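Local coordinates for hypothetical protein PH1109 (Pyrococcus horikoshii, PDB 2E6U), which is of unknown function but has a Rossmann-like CoA-binding domain and carries coenzyme A in this crystal structure, at residues 82-87 / 106-111; 5-10 / 127-132; 23-28 / 50-55. One frame throughout, in Å; residues are numbered along the deposited sequence.

All three contacts hang on one five-stranded parallel sheet of Rossmann type. Contact 1 joins strands 80-83 and 104-107; contact 3 pairs strands 24-28 and 51-55 on one flank, and contact 2 ties the N-terminal loop to strand 126-129 on the other. Contacts 1 and 2, centres about 12 Å apart, meet through Phe-107 N and Val-128 O (2.8 Å); contacts 1 and 3, centres about 14 Å apart, through Phe-84 N and Val-28 O (2.8 Å). Contacts 2 and 3, centres about 19 Å apart, come no nearer than about 9 Å between atoms. Coenzyme A runs past contact 1, its thiol end by Cys-132 of contact 2, about 4 Å from the Val-28 side chain of contact 3.

Contact 1 of 3, residues 82-87 / 106-111. With COA (coenzyme A), chain F.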
loop_
_atom_site.group_PDB
_atom_site.type_symbol
_atom_site.label_atom_id
_atom_site.label_comp_id
_atom_site.label_asym_id
_atom_site.label_seq_id
_atom_site.Cartn_x
_atom_site.Cartn_y
_atom_site.Cartn_z
ATOM N N ASP A 82 1.152 0.336 1.513
ATOM C CA ASP A 82 0.888 -0.477 0.319
ATOM C C ASP A 82 1.656 -1.775 0.556
ATOM O O ASP A 82 2.890 -1.778 0.614
ATOM C CB ASP A 82 1.365 0.255 -0.950
ATOM C CG ASP A 82 0.966 -0.437 -2.238
ATOM O OD1 ASP A 82 -0.019 -1.232 -2.248
ATOM O OD2 ASP A 82 1.616 -0.177 -3.273
ATOM N N LEU A 83 0.912 -2.865 0.746
ATOM C CA LEU A 83 1.495 -4.135 1.233
ATOM C C LEU A 83 1.849 -5.141 0.131
ATOM O O LEU A 83 0.976 -5.530 -0.656
ATOM C CB LEU A 83 0.488 -4.775 2.169
ATOM C CG LEU A 83 0.338 -4.545 3.667
ATOM C CD1 LEU A 83 1.435 -3.842 4.477
ATOM C CD2 LEU A 83 -1.087 -4.231 4.098
ATOM N N PHE A 84 3.126 -5.549 0.076
ATOM C CA PHE A 84 3.602 -6.579 -0.849
ATOM C C PHE A 84 4.329 -7.655 -0.011
ATOM O O PHE A 84 5.429 -8.103 -0.354
ATOM C CB PHE A 84 4.576 -6.023 -1.879
ATOM C CG PHE A 84 3.938 -5.180 -2.961
ATOM C CD1 PHE A 84 3.629 -5.748 -4.202
ATOM C CD2 PHE A 84 3.702 -3.826 -2.759
ATOM C CE1 PHE A 84 3.059 -4.974 -5.234
ATOM C CE2 PHE A 84 3.136 -3.038 -3.771
ATOM C CZ PHE A 84 2.814 -3.619 -5.011
ATOM N N VAL A 85 3.720 -8.034 1.107
ATOM C CA VAL A 85 4.256 -9.087 1.929
ATOM C C VAL A 85 3.167 -10.110 2.227
ATOM O O VAL A 85 1.982 -9.815 2.091
ATOM C CB VAL A 85 4.830 -8.548 3.251
ATOM C CG1 VAL A 85 6.102 -7.736 2.971
ATOM C CG2 VAL A 85 3.822 -7.708 4.000
ATOM N N LYS A 86 3.589 -11.291 2.651
ATOM C CA LYS A 86 2.641 -12.382 2.855
ATOM C C LYS A 86 1.640 -12.041 3.960
ATOM O O LYS A 86 1.948 -11.244 4.848
ATOM C CB LYS A 86 3.414 -13.651 3.169
ATOM C CG LYS A 86 3.955 -14.306 1.917
ATOM C CD LYS A 86 4.803 -15.491 2.275
ATOM C CE LYS A 86 5.059 -16.324 1.058
ATOM N NZ LYS A 86 6.514 -16.515 0.896
ATOM N N PRO A 87 0.419 -12.623 3.908
ATOM C CA PRO A 87 -0.629 -12.273 4.871
ATOM C C PRO A 87 -0.218 -12.161 6.341
ATOM O O PRO A 87 -0.596 -11.180 6.995
ATOM C CB PRO A 87 -1.680 -13.373 4.649
ATOM C CG PRO A 87 -1.564 -13.646 3.179
ATOM C CD PRO A 87 -0.068 -13.601 2.916
ATOM N N TRP A 106 -3.498 -0.747 2.162
ATOM C CA TRP A 106 -3.813 -1.288 0.838
ATOM C C TRP A 106 -3.219 -2.697 0.695
ATOM O O TRP A 106 -2.001 -2.853 0.549
ATOM C CB TRP A 106 -3.292 -0.359 -0.281
ATOM C CG TRP A 106 -3.724 -0.689 -1.688
ATOM C CD1 TRP A 106 -3.511 -1.873 -2.357
ATOM C CD2 TRP A 106 -4.438 0.166 -2.619
ATOM N NE1 TRP A 106 -4.045 -1.808 -3.617
ATOM C CE2 TRP A 106 -4.625 -0.579 -3.804
ATOM C CE3 TRP A 106 -4.926 1.495 -2.561
ATOM C CZ2 TRP A 106 -5.274 -0.056 -4.939
ATOM C CZ3 TRP A 106 -5.574 2.017 -3.682
ATOM C CH2 TRP A 106 -5.742 1.243 -4.859
ATOM N N PHE A 107 -4.096 -3.710 0.726
ATOM C CA PHE A 107 -3.692 -5.118 0.509
ATOM C C PHE A 107 -3.594 -5.439 -0.988
ATOM O O PHE A 107 -4.628 -5.532 -1.705
ATOM C CB PHE A 107 -4.700 -6.073 1.184
ATOM C CG PHE A 107 -4.722 -6.002 2.675
ATOM C CD1 PHE A 107 -3.834 -6.758 3.429
ATOM C CD2 PHE A 107 -5.655 -5.204 3.341
ATOM C CE1 PHE A 107 -3.857 -6.713 4.823
ATOM C CE2 PHE A 107 -5.708 -5.147 4.728
ATOM C CZ PHE A 107 -4.806 -5.915 5.497
ATOM N N GLN A 108 -2.370 -5.624 -1.484
ATOM C CA GLN A 108 -2.141 -6.042 -2.882
ATOM C C GLN A 108 -2.574 -7.517 -3.034
ATOM O O GLN A 108 -2.936 -8.124 -2.035
ATOM C CB GLN A 108 -0.672 -5.896 -3.282
ATOM C CG GLN A 108 -0.189 -4.428 -3.334
ATOM C CD GLN A 108 -0.502 -3.720 -4.663
ATOM O OE1 GLN A 108 -0.471 -4.321 -5.777
ATOM N NE2 GLN A 108 -0.724 -2.430 -4.567
ATOM N N TYR A 109 -2.528 -8.074 -4.251
ATOM C CA TYR A 109 -3.018 -9.459 -4.449
ATOM C C TYR A 109 -2.186 -10.406 -3.599
ATOM O O TYR A 109 -0.962 -10.271 -3.525
ATOM C CB TYR A 109 -2.914 -9.944 -5.894
ATOM C CG TYR A 109 -3.448 -9.033 -6.970
ATOM C CD1 TYR A 109 -4.638 -8.342 -6.813
ATOM C CD2 TYR A 109 -2.776 -8.924 -8.188
ATOM C CE1 TYR A 109 -5.129 -7.513 -7.836
ATOM C CE2 TYR A 109 -3.258 -8.099 -9.215
ATOM C CZ TYR A 109 -4.432 -7.411 -9.025
ATOM O OH TYR A 109 -4.902 -6.618 -10.051
ATOM N N ASN A 110 -2.871 -11.359 -2.970
ATOM C CA ASN A 110 -2.229 -12.426 -2.201
ATOM C C ASN A 110 -1.671 -12.005 -0.838
ATOM O O ASN A 110 -0.925 -12.765 -0.221
ATOM C CB ASN A 110 -1.178 -13.149 -3.063
ATOM C CG ASN A 110 -1.787 -13.756 -4.348
ATOM O OD1 ASN A 110 -2.938 -14.211 -4.355
ATOM N ND2 ASN A 110 -1.022 -13.746 -5.432
ATOM N N THR A 111 -2.045 -10.811 -0.363
ATOM C CA THR A 111 -1.556 -10.298 0.914
ATOM C C THR A 111 -2.618 -10.156 2.001
ATOM O O THR A 111 -2.314 -9.871 3.179
ATOM C CB THR A 111 -0.876 -8.909 0.742
ATOM O OG1 THR A 111 -1.889 -7.897 0.561
ATOM C CG2 THR A 111 0.101 -8.931 -0.434
HETATM N N1A COA F . 9.276 -6.782 5.780
HETATM C C2A COA F . 9.349 -6.149 4.472
HETATM N N3A COA F . 9.632 -7.042 3.363
HETATM C C4A COA F . 9.747 -8.374 3.585
HETATM C C5A COA F . 9.606 -8.934 4.861
HETATM C C6A COA F . 9.379 -8.110 5.969
HETATM N N6A COA F . 9.266 -8.569 7.267
HETATM N N7A COA F . 9.783 -10.272 4.706
HETATM C C8A COA F . 10.008 -10.540 3.404
HETATM N N9A COA F . 9.969 -9.363 2.730
HETATM C C1B COA F . 10.203 -9.170 1.301
HETATM C C2B COA F . 11.443 -9.969 0.839
HETATM O O2B COA F . 12.679 -9.275 1.069
HETATM C C3B COA F . 11.135 -10.263 -0.627
HETATM O O3B COA F . 11.892 -9.478 -1.549
HETATM P P3B COA F . 13.302 -10.001 -2.115
HETATM O O7A COA F . 14.073 -10.435 -0.872
HETATM O O8A COA F . 12.934 -11.148 -3.026
HETATM O O9A COA F . 13.896 -8.831 -2.874
HETATM C C4B COA F . 9.657 -9.935 -0.764
HETATM O O4B COA F . 9.180 -9.742 0.544
HETATM C C5B COA F . 8.808 -11.062 -1.347
HETATM O O5B COA F . 9.187 -12.284 -0.703
HETATM P P1A COA F . 8.107 -13.467 -0.607
HETATM O O1A COA F . 6.954 -12.954 0.205
HETATM O O2A COA F . 8.941 -14.641 -0.115
HETATM O O3A COA F . 7.743 -13.630 -2.143
HETATM P P2A COA F . 6.641 -14.584 -2.839
HETATM O O4A COA F . 6.216 -15.579 -1.809
HETATM O O5A COA F . 7.220 -14.928 -4.183
HETATM O O6A COA F . 5.448 -13.568 -3.115
HETATM C CBP COA F . 4.067 -11.742 -2.423
HETATM C CCP COA F . 4.562 -13.142 -2.068
HETATM C CDP COA F . 5.221 -10.731 -2.420
HETATM C CEP COA F . 3.082 -11.314 -1.324
HETATM C CAP COA F . 3.451 -11.736 -3.821
HETATM O OAP COA F . 2.288 -12.604 -3.916
HETATM C C9P COA F . 3.135 -10.266 -4.114
HETATM O O9P COA F . 3.934 -9.807 -5.184
HETATM N N8P COA F . 1.725 -9.990 -4.262
HETATM C C7P COA F . 1.242 -8.759 -4.848
HETATM C C6P COA F . 0.975 -9.105 -6.306
HETATM C C5P COA F . 0.166 -8.101 -7.132
HETATM O O5P COA F . -0.523 -7.107 -6.402
HETATM N N4P COA F . 0.889 -7.530 -8.219
HETATM C C3P COA F . 0.301 -6.422 -8.938
HETATM C C2P COA F . 0.500 -6.601 -10.426
HETATM S S1P COA F . -0.637 -5.475 -11.272
#
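Gln-108 lays its side chain over the ring of Phe-84: CG stands 3.6 Å from the ring centroid, 16° off the normal, a CH-pi contact displaced toward the rim. The amide continues above the ring in a nearly parallel stack, the two planes 14° apart. A bend at chi2 (-84°) folds the Gln-108 chain, bringing its amide close to both the Phe-84 ring and the Asp-82 carboxylate. On the opposite face of the sheet, Leu-83 and Phe-107 lie alongside each other and point the same way, and CD2 of Leu-83 sits over a face of the aromatic ring, 4.1 Å from its centroid.

The backbone sets this pairing. Leu-83 N donates to Trp-106 O at 2.9 Å, in the parallel register Asp-82 with Trp-106 and Leu-83 with Phe-107. Past the strand ends the link thins to a weak bond from Gln-108 N to Leu-83 O (3.4 Å). A type II turn from Gln-108 to Thr-111 then closes the second segment; Gln-108 O takes both the hydroxyl of Thr-111, OG1 at 2.8 Å, and its backbone N, from the same face of the carbonyl. Methyl CG2 of Thr-111 approaches Val-85 O, a buried carbonyl without a polar partner in the model.

These post-strand loops hold coenzyme A. Tyr-109 N donates to O5P of coenzyme A at 3.1 Å, N8P returns a weak bond to Tyr-109 O, and Lys-86 NZ hydrogen-bonds to O4A at 2.9 Å.

The contact belongs to the beta-alpha-beta unit of strand 80-83, helix 87-100 and strand 104-107. Helix 87-100 covers the Leu-83 and Phe-107 face, while Asp-82 on the other face packs against helices 37-47 and 133-141.

Contact 2 of 3, residues 5-10 / 127-132; sequences RPIDGL and IVANRC. With COA (coenzyme A), chain F.
Pro-6 lies obliquely against the guanidinium of Arg-131, its CB 3.2 Å from NH2. The main grip, however, comes from Asp-8, whose carboxylate meets the guanidinium side-on in a two-pronged salt bridge: NH2 of Arg-131 donates to OD1 at 2.7 Å and NE to OD2 at 2.9 Å. Both bonds are almost straight and use the syn lone pairs, and the two flat groups are only 6° from coplanar.

OD2 of Asp-8 also accepts Ala-129 N at 2.9 Å through its anti lone pair, while OD1 takes Leu-10 N at 3.1 Å, making an Asx turn. With chi1 at 57°, CG of Asp-8 sits between its own backbone N and carbonyl carbon, a setting in which OD1 can turn back to Leu-10 N while OD2 faces Ala-129. Four bonds thus fix the carboxylate's rotation. Residues 6-9 form a type I turn, and through Asp-8 this N-terminal loop is fastened to strand 126-129, the last strand of the Rossmann-like parallel sheet.

NH2 of Arg-131 also donates to Leu-10 O at 2.9 Å, a more bent bond (136°) with the donor tilted from the carbonyl plane. Three waters add bridges: Asp-8 O to Ile-127 O, Asp-8 N to Ala-129 O, and Leu-10 O to Arg-131 NH1, which also pairs with Glu-136. Next to the charged cluster, CD1 of Leu-10 packs on CG2 of Val-128, 3.7 Å away. At the far end of the second segment, Cys-132 N-caps the following helix, and its SG lies 3.3 Å from S1P of coenzyme A.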
loop_
_atom_site.group_PDB
_atom_site.type_symbol
_atom_site.label_atom_id
_atom_site.label_comp_id
_atom_site.label_asym_id
_atom_site.label_seq_id
_atom_site.Cartn_x
_atom_site.Cartn_y
_atom_site.Cartn_z
ATOM N N ARG A 5 -19.036 -7.165 -7.235
ATOM C CA ARG A 5 -18.619 -5.913 -6.603
ATOM C C ARG A 5 -17.362 -6.193 -5.771
ATOM O O ARG A 5 -17.148 -7.340 -5.353
ATOM C CB ARG A 5 -19.746 -5.350 -5.713
ATOM C CG ARG A 5 -20.917 -4.716 -6.481
ATOM C CD ARG A 5 -20.448 -3.527 -7.330
ATOM N NE ARG A 5 -21.399 -3.178 -8.386
ATOM C CZ ARG A 5 -21.066 -2.667 -9.572
ATOM N NH1 ARG A 5 -19.791 -2.443 -9.883
ATOM N NH2 ARG A 5 -22.012 -2.392 -10.463
ATOM N N PRO A 6 -16.522 -5.164 -5.527
ATOM C CA PRO A 6 -15.285 -5.436 -4.785
ATOM C C PRO A 6 -15.526 -5.701 -3.307
ATOM O O PRO A 6 -16.364 -5.052 -2.668
ATOM C CB PRO A 6 -14.466 -4.154 -4.979
ATOM C CG PRO A 6 -15.186 -3.382 -6.072
ATOM C CD PRO A 6 -16.613 -3.742 -5.901
ATOM N N ILE A 7 -14.770 -6.650 -2.765
ATOM C CA ILE A 7 -14.944 -7.064 -1.379
ATOM C C ILE A 7 -14.767 -5.930 -0.353
ATOM O O ILE A 7 -15.383 -5.967 0.707
ATOM C CB ILE A 7 -14.056 -8.307 -1.027
ATOM C CG1 ILE A 7 -14.837 -9.264 -0.109
ATOM C CG2 ILE A 7 -12.724 -7.876 -0.411
ATOM C CD1 ILE A 7 -14.129 -10.587 0.236
ATOM N N ASP A 8 -13.943 -4.919 -0.674
ATOM C CA ASP A 8 -13.701 -3.812 0.255
ATOM C C ASP A 8 -14.828 -2.768 0.250
ATOM O O ASP A 8 -14.858 -1.851 1.084
ATOM C CB ASP A 8 -12.323 -3.155 0.011
ATOM C CG ASP A 8 -12.140 -2.637 -1.413
ATOM O OD1 ASP A 8 -13.118 -2.215 -2.071
ATOM O OD2 ASP A 8 -10.980 -2.613 -1.892
ATOM N N GLY A 9 -15.744 -2.916 -0.700
ATOM C CA GLY A 9 -16.949 -2.099 -0.731
ATOM C C GLY A 9 -16.738 -0.684 -1.246
ATOM O O GLY A 9 -17.653 0.137 -1.167
ATOM N N LEU A 10 -15.546 -0.387 -1.764
ATOM C CA LEU A 10 -15.230 0.966 -2.248
ATOM C C LEU A 10 -15.644 1.159 -3.688
ATOM O O LEU A 10 -15.429 0.284 -4.535
ATOM C CB LEU A 10 -13.716 1.275 -2.097
ATOM C CG LEU A 10 -13.210 1.171 -0.658
ATOM C CD1 LEU A 10 -11.674 1.189 -0.601
ATOM C CD2 LEU A 10 -13.789 2.265 0.220
ATOM N N ILE A 127 -9.605 0.558 4.337
ATOM C CA ILE A 127 -9.013 -0.679 3.832
ATOM C C ILE A 127 -9.323 -0.855 2.352
ATOM O O ILE A 127 -10.504 -0.827 1.920
ATOM C CB ILE A 127 -9.481 -1.904 4.665
ATOM C CG1 ILE A 127 -8.974 -1.747 6.109
ATOM C CG2 ILE A 127 -8.995 -3.208 4.030
ATOM C CD1 ILE A 127 -9.929 -2.265 7.150
ATOM N N VAL A 128 -8.269 -1.002 1.560
ATOM C CA VAL A 128 -8.396 -1.392 0.166
ATOM C C VAL A 128 -7.896 -2.827 0.105
ATOM O O VAL A 128 -6.817 -3.135 0.608
ATOM C CB VAL A 128 -7.585 -0.483 -0.808
ATOM C CG1 VAL A 128 -7.742 -0.942 -2.241
ATOM C CG2 VAL A 128 -7.991 1.008 -0.643
ATOM N N ALA A 129 -8.695 -3.715 -0.476
ATOM C CA ALA A 129 -8.361 -5.142 -0.436
ATOM C C ALA A 129 -8.426 -5.815 -1.793
ATOM O O ALA A 129 -9.349 -5.564 -2.589
ATOM C CB ALA A 129 -9.238 -5.877 0.589
ATOM N N ASN A 130 -7.415 -6.638 -2.059
ATOM C CA ASN A 130 -7.316 -7.384 -3.307
ATOM C C ASN A 130 -7.388 -6.501 -4.556
ATOM O O ASN A 130 -8.119 -6.790 -5.510
ATOM C CB ASN A 130 -8.379 -8.487 -3.330
ATOM C CG ASN A 130 -7.975 -9.674 -4.166
ATOM O OD1 ASN A 130 -8.800 -10.226 -4.899
ATOM N ND2 ASN A 130 -6.707 -10.090 -4.055
ATOM N N ARG A 131 -6.639 -5.396 -4.534
ATOM C CA ARG A 131 -6.508 -4.530 -5.702
ATOM C C ARG A 131 -5.018 -4.190 -5.874
ATOM O O ARG A 131 -4.247 -4.359 -4.938
ATOM C CB ARG A 131 -7.263 -3.200 -5.503
ATOM C CG ARG A 131 -8.720 -3.292 -5.075
ATOM C CD ARG A 131 -9.394 -1.929 -5.294
ATOM N NE ARG A 131 -10.729 -1.828 -4.662
ATOM C CZ ARG A 131 -11.818 -1.361 -5.278
ATOM N NH1 ARG A 131 -11.761 -0.964 -6.544
ATOM N NH2 ARG A 131 -12.970 -1.293 -4.621
ATOM N N CYS A 132 -4.635 -3.699 -7.046
ATOM C CA CYS A 132 -3.280 -3.212 -7.271
ATOM C C CYS A 132 -3.309 -1.687 -7.446
ATOM O O CYS A 132 -4.124 -1.183 -8.214
ATOM C CB CYS A 132 -2.688 -3.852 -8.522
ATOM S SG CYS A 132 -1.063 -3.189 -8.983
HETATM N N1A COA F . 9.276 -6.782 5.780
HETATM C C2A COA F . 9.349 -6.149 4.472
HETATM N N3A COA F . 9.632 -7.042 3.363
HETATM C C4A COA F . 9.747 -8.374 3.585
HETATM C C5A COA F . 9.606 -8.934 4.861
HETATM C C6A COA F . 9.379 -8.110 5.969
HETATM N N6A COA F . 9.266 -8.569 7.267
HETATM N N7A COA F . 9.783 -10.272 4.706
HETATM C C8A COA F . 10.008 -10.540 3.404
HETATM N N9A COA F . 9.969 -9.363 2.730
HETATM C C1B COA F . 10.203 -9.170 1.301
HETATM C C2B COA F . 11.443 -9.969 0.839
HETATM O O2B COA F . 12.679 -9.275 1.069
HETATM C C3B COA F . 11.135 -10.263 -0.627
HETATM O O3B COA F . 11.892 -9.478 -1.549
HETATM P P3B COA F . 13.302 -10.001 -2.115
HETATM O O7A COA F . 14.073 -10.435 -0.872
HETATM O O8A COA F . 12.934 -11.148 -3.026
HETATM O O9A COA F . 13.896 -8.831 -2.874
HETATM C C4B COA F . 9.657 -9.935 -0.764
HETATM O O4B COA F . 9.180 -9.742 0.544
HETATM C C5B COA F . 8.808 -11.062 -1.347
HETATM O O5B COA F . 9.187 -12.284 -0.703
HETATM P P1A COA F . 8.107 -13.467 -0.607
HETATM O O1A COA F . 6.954 -12.954 0.205
HETATM O O2A COA F . 8.941 -14.641 -0.115
HETATM O O3A COA F . 7.743 -13.630 -2.143
HETATM P P2A COA F . 6.641 -14.584 -2.839
HETATM O O4A COA F . 6.216 -15.579 -1.809
HETATM O O5A COA F . 7.220 -14.928 -4.183
HETATM O O6A COA F . 5.448 -13.568 -3.115
HETATM C CBP COA F . 4.067 -11.742 -2.423
HETATM C CCP COA F . 4.562 -13.142 -2.068
HETATM C CDP COA F . 5.221 -10.731 -2.420
HETATM C CEP COA F . 3.082 -11.314 -1.324
HETATM C CAP COA F . 3.451 -11.736 -3.821
HETATM O OAP COA F . 2.288 -12.604 -3.916
HETATM C C9P COA F . 3.135 -10.266 -4.114
HETATM O O9P COA F . 3.934 -9.807 -5.184
HETATM N N8P COA F . 1.725 -9.990 -4.262
HETATM C C7P COA F . 1.242 -8.759 -4.848
HETATM C C6P COA F . 0.975 -9.105 -6.306
HETATM C C5P COA F . 0.166 -8.101 -7.132
HETATM O O5P COA F . -0.523 -7.107 -6.402
HETATM N N4P COA F . 0.889 -7.530 -8.219
HETATM C C3P COA F . 0.301 -6.422 -8.938
HETATM C C2P COA F . 0.500 -6.601 -10.426
HETATM S S1P COA F . -0.637 -5.475 -11.272
HETATM O O HOH W 1 -13.013 -0.968 2.861
HETATM O O HOH W 2 -11.977 -5.233 -2.931
HETATM O O HOH W 3 -14.505 0.057 -7.148
#

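Contact 3 of 3, residues 23-28 / 50-55; sequences KKIALV and YDVYPV
Strands 24-28 and 51-55 are the two parallel strands of a beta-alpha-beta unit completed by helix 37-47, at one side of the Rossmann-like sheet. Their short axes come within 4.6 Å and are turned by 26°. Main-chain bonds alternate between the strands: Asp-51 N to Lys-23 O, Ile-25 N to Asp-51 O, Tyr-53 N to Ile-25 O, Leu-27 N to Tyr-53 O and Val-55 N to Leu-27 O, at 2.8 to 2.9 Å.

At the start of the pair, Lys-23 crosses the Tyr-50 ring at about a right angle. CE of Lys-23 sits over the centre of one face of the Tyr-50 ring, 3.4 Å from the centroid, and NZ lies 4.3 Å from it in a cation-pi contact. A bend at chi3 (73°) turns the end of the chain over the ring; NZ also bonds to His-48 O.

Lys-24 and Asp-51 form a salt bridge, NZ of the lysine meeting OD2 of the aspartate at 2.8 Å nearly along the C-O axis. Both ends have second partners: Asp-76 for the lysine, Arg-65 for OD1 of the aspartate. Tyr-53, on the same face, bonds through its hydroxyl to Asp-76; the edge of its ring is directed at Ile-25 O.

Apolar pairs fill the rest. CB of Leu-27 touches CG1 of Val-52 at 3.7 Å, and Ile-25 CG1 approaches Tyr-50 CD1 at 3.8 Å. On the face of Lys-24, Asp-51 and Tyr-53, Val-28 and Val-55 lie side by side.

Helix 37-47 covers Val-52 and Tyr-50, whereas Tyr-93 of helix 87-100 packs on Val-28 and Val-55. Beyond strand 24-28 the sheet continues into strand 80-83.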
loop_
_atom_site.group_PDB
_atom_site.type_symbol
_atom_site.label_atom_id
_atom_site.label_comp_id
_atom_site.label_asym_id
_atom_site.label_seq_id
_atom_site.Cartn_x
_atom_site.Cartn_y
_atom_site.Cartn_z
ATOM N N LYS A 23 -0.774 10.396 -1.605
ATOM C CA LYS A 23 0.351 10.060 -2.468
ATOM C C LYS A 23 1.659 9.824 -1.727
ATOM O O LYS A 23 2.672 9.531 -2.363
ATOM C CB LYS A 23 0.506 11.119 -3.551
ATOM C CG LYS A 23 -0.824 11.286 -4.286
ATOM C CD LYS A 23 -0.634 11.948 -5.603
ATOM C CE LYS A 23 0.010 10.993 -6.621
ATOM N NZ LYS A 23 0.172 11.689 -7.913
ATOM N N LYS A 24 1.626 9.927 -0.405
ATOM C CA LYS A 24 2.780 9.543 0.455
ATOM C C LYS A 24 2.614 8.064 0.816
ATOM O O LYS A 24 1.771 7.710 1.674
ATOM C CB LYS A 24 2.806 10.392 1.728
ATOM C CG LYS A 24 2.943 11.924 1.465
ATOM C CD LYS A 24 4.362 12.323 1.559
ATOM C CE LYS A 24 4.572 13.831 1.461
ATOM N NZ LYS A 24 6.023 13.924 1.085
ATOM N N ILE A 25 3.396 7.210 0.162
ATOM C CA ILE A 25 3.183 5.761 0.219
ATOM C C ILE A 25 4.362 5.079 0.923
ATOM O O ILE A 25 5.532 5.349 0.593
ATOM C CB ILE A 25 3.072 5.154 -1.188
ATOM C CG1 ILE A 25 2.167 5.974 -2.142
ATOM C CG2 ILE A 25 2.675 3.636 -1.112
ATOM C CD1 ILE A 25 0.736 6.113 -1.719
ATOM N N ALA A 26 4.069 4.201 1.878
ATOM C CA ALA A 26 5.100 3.281 2.421
ATOM C C ALA A 26 4.845 1.961 1.712
ATOM O O ALA A 26 3.797 1.306 1.931
ATOM C CB ALA A 26 4.970 3.131 3.931
ATOM N N LEU A 27 5.778 1.575 0.840
ATOM C CA LEU A 27 5.617 0.358 0.058
ATOM C C LEU A 27 6.385 -0.784 0.748
ATOM O O LEU A 27 7.622 -0.875 0.688
ATOM C CB LEU A 27 6.044 0.552 -1.404
ATOM C CG LEU A 27 5.585 -0.501 -2.438
ATOM C CD1 LEU A 27 5.387 0.146 -3.794
ATOM C CD2 LEU A 27 6.537 -1.726 -2.563
ATOM N N VAL A 28 5.616 -1.661 1.395
ATOM C CA VAL A 28 6.175 -2.680 2.294
ATOM C C VAL A 28 6.462 -3.937 1.501
ATOM O O VAL A 28 5.578 -4.435 0.796
ATOM C CB VAL A 28 5.184 -2.978 3.449
ATOM C CG1 VAL A 28 5.715 -4.100 4.324
ATOM C CG2 VAL A 28 4.897 -1.690 4.280
ATOM N N TYR A 50 3.834 9.772 -7.233
ATOM C CA TYR A 50 3.745 9.276 -5.862
ATOM C C TYR A 50 5.075 9.436 -5.141
ATOM O O TYR A 50 6.124 9.265 -5.749
ATOM C CB TYR A 50 3.281 7.798 -5.832
ATOM C CG TYR A 50 1.842 7.668 -6.243
ATOM C CD1 TYR A 50 0.836 7.667 -5.287
ATOM C CD2 TYR A 50 1.494 7.603 -7.595
ATOM C CE1 TYR A 50 -0.538 7.588 -5.666
ATOM C CE2 TYR A 50 0.130 7.522 -7.997
ATOM C CZ TYR A 50 -0.860 7.524 -7.024
ATOM O OH TYR A 50 -2.167 7.461 -7.447
ATOM N N ASP A 51 5.039 9.736 -3.837
ATOM C CA ASP A 51 6.269 9.805 -3.057
ATOM C C ASP A 51 6.389 8.454 -2.340
ATOM O O ASP A 51 5.728 8.237 -1.312
ATOM C CB ASP A 51 6.169 10.931 -2.046
ATOM C CG ASP A 51 7.514 11.298 -1.413
ATOM O OD1 ASP A 51 8.579 10.720 -1.755
ATOM O OD2 ASP A 51 7.474 12.178 -0.534
ATOM N N VAL A 52 7.215 7.564 -2.886
ATOM C CA VAL A 52 7.158 6.141 -2.476
ATOM C C VAL A 52 8.371 5.799 -1.632
ATOM O O VAL A 52 9.492 5.783 -2.143
ATOM C CB VAL A 52 7.085 5.166 -3.671
ATOM C CG1 VAL A 52 6.934 3.705 -3.134
ATOM C CG2 VAL A 52 5.891 5.489 -4.582
ATOM N N TYR A 53 8.138 5.566 -0.340
ATOM C CA TYR A 53 9.192 5.179 0.586
ATOM C C TYR A 53 9.226 3.660 0.668
ATOM O O TYR A 53 8.291 3.068 1.211
ATOM C CB TYR A 53 8.848 5.715 1.968
ATOM C CG TYR A 53 8.951 7.225 2.055
ATOM C CD1 TYR A 53 7.878 8.034 1.706
ATOM C CD2 TYR A 53 10.109 7.823 2.550
ATOM C CE1 TYR A 53 7.980 9.443 1.796
ATOM C CE2 TYR A 53 10.220 9.207 2.647
ATOM C CZ TYR A 53 9.159 9.999 2.274
ATOM O OH TYR A 53 9.276 11.387 2.403
ATOM N N PRO A 54 10.297 3.030 0.151
ATOM C CA PRO A 54 10.367 1.581 0.262
ATOM C C PRO A 54 10.597 1.122 1.718
ATOM O O PRO A 54 11.361 1.762 2.453
ATOM C CB PRO A 54 11.527 1.210 -0.673
ATOM C CG PRO A 54 12.449 2.437 -0.668
ATOM C CD PRO A 54 11.487 3.628 -0.503
ATOM N N VAL A 55 9.923 0.038 2.129
ATOM C CA VAL A 55 10.064 -0.502 3.479
ATOM C C VAL A 55 10.403 -1.985 3.379
ATOM O O VAL A 55 9.613 -2.784 2.847
ATOM C CB VAL A 55 8.792 -0.284 4.350
ATOM C CG1 VAL A 55 8.968 -0.982 5.722
ATOM C CG2 VAL A 55 8.547 1.228 4.580
#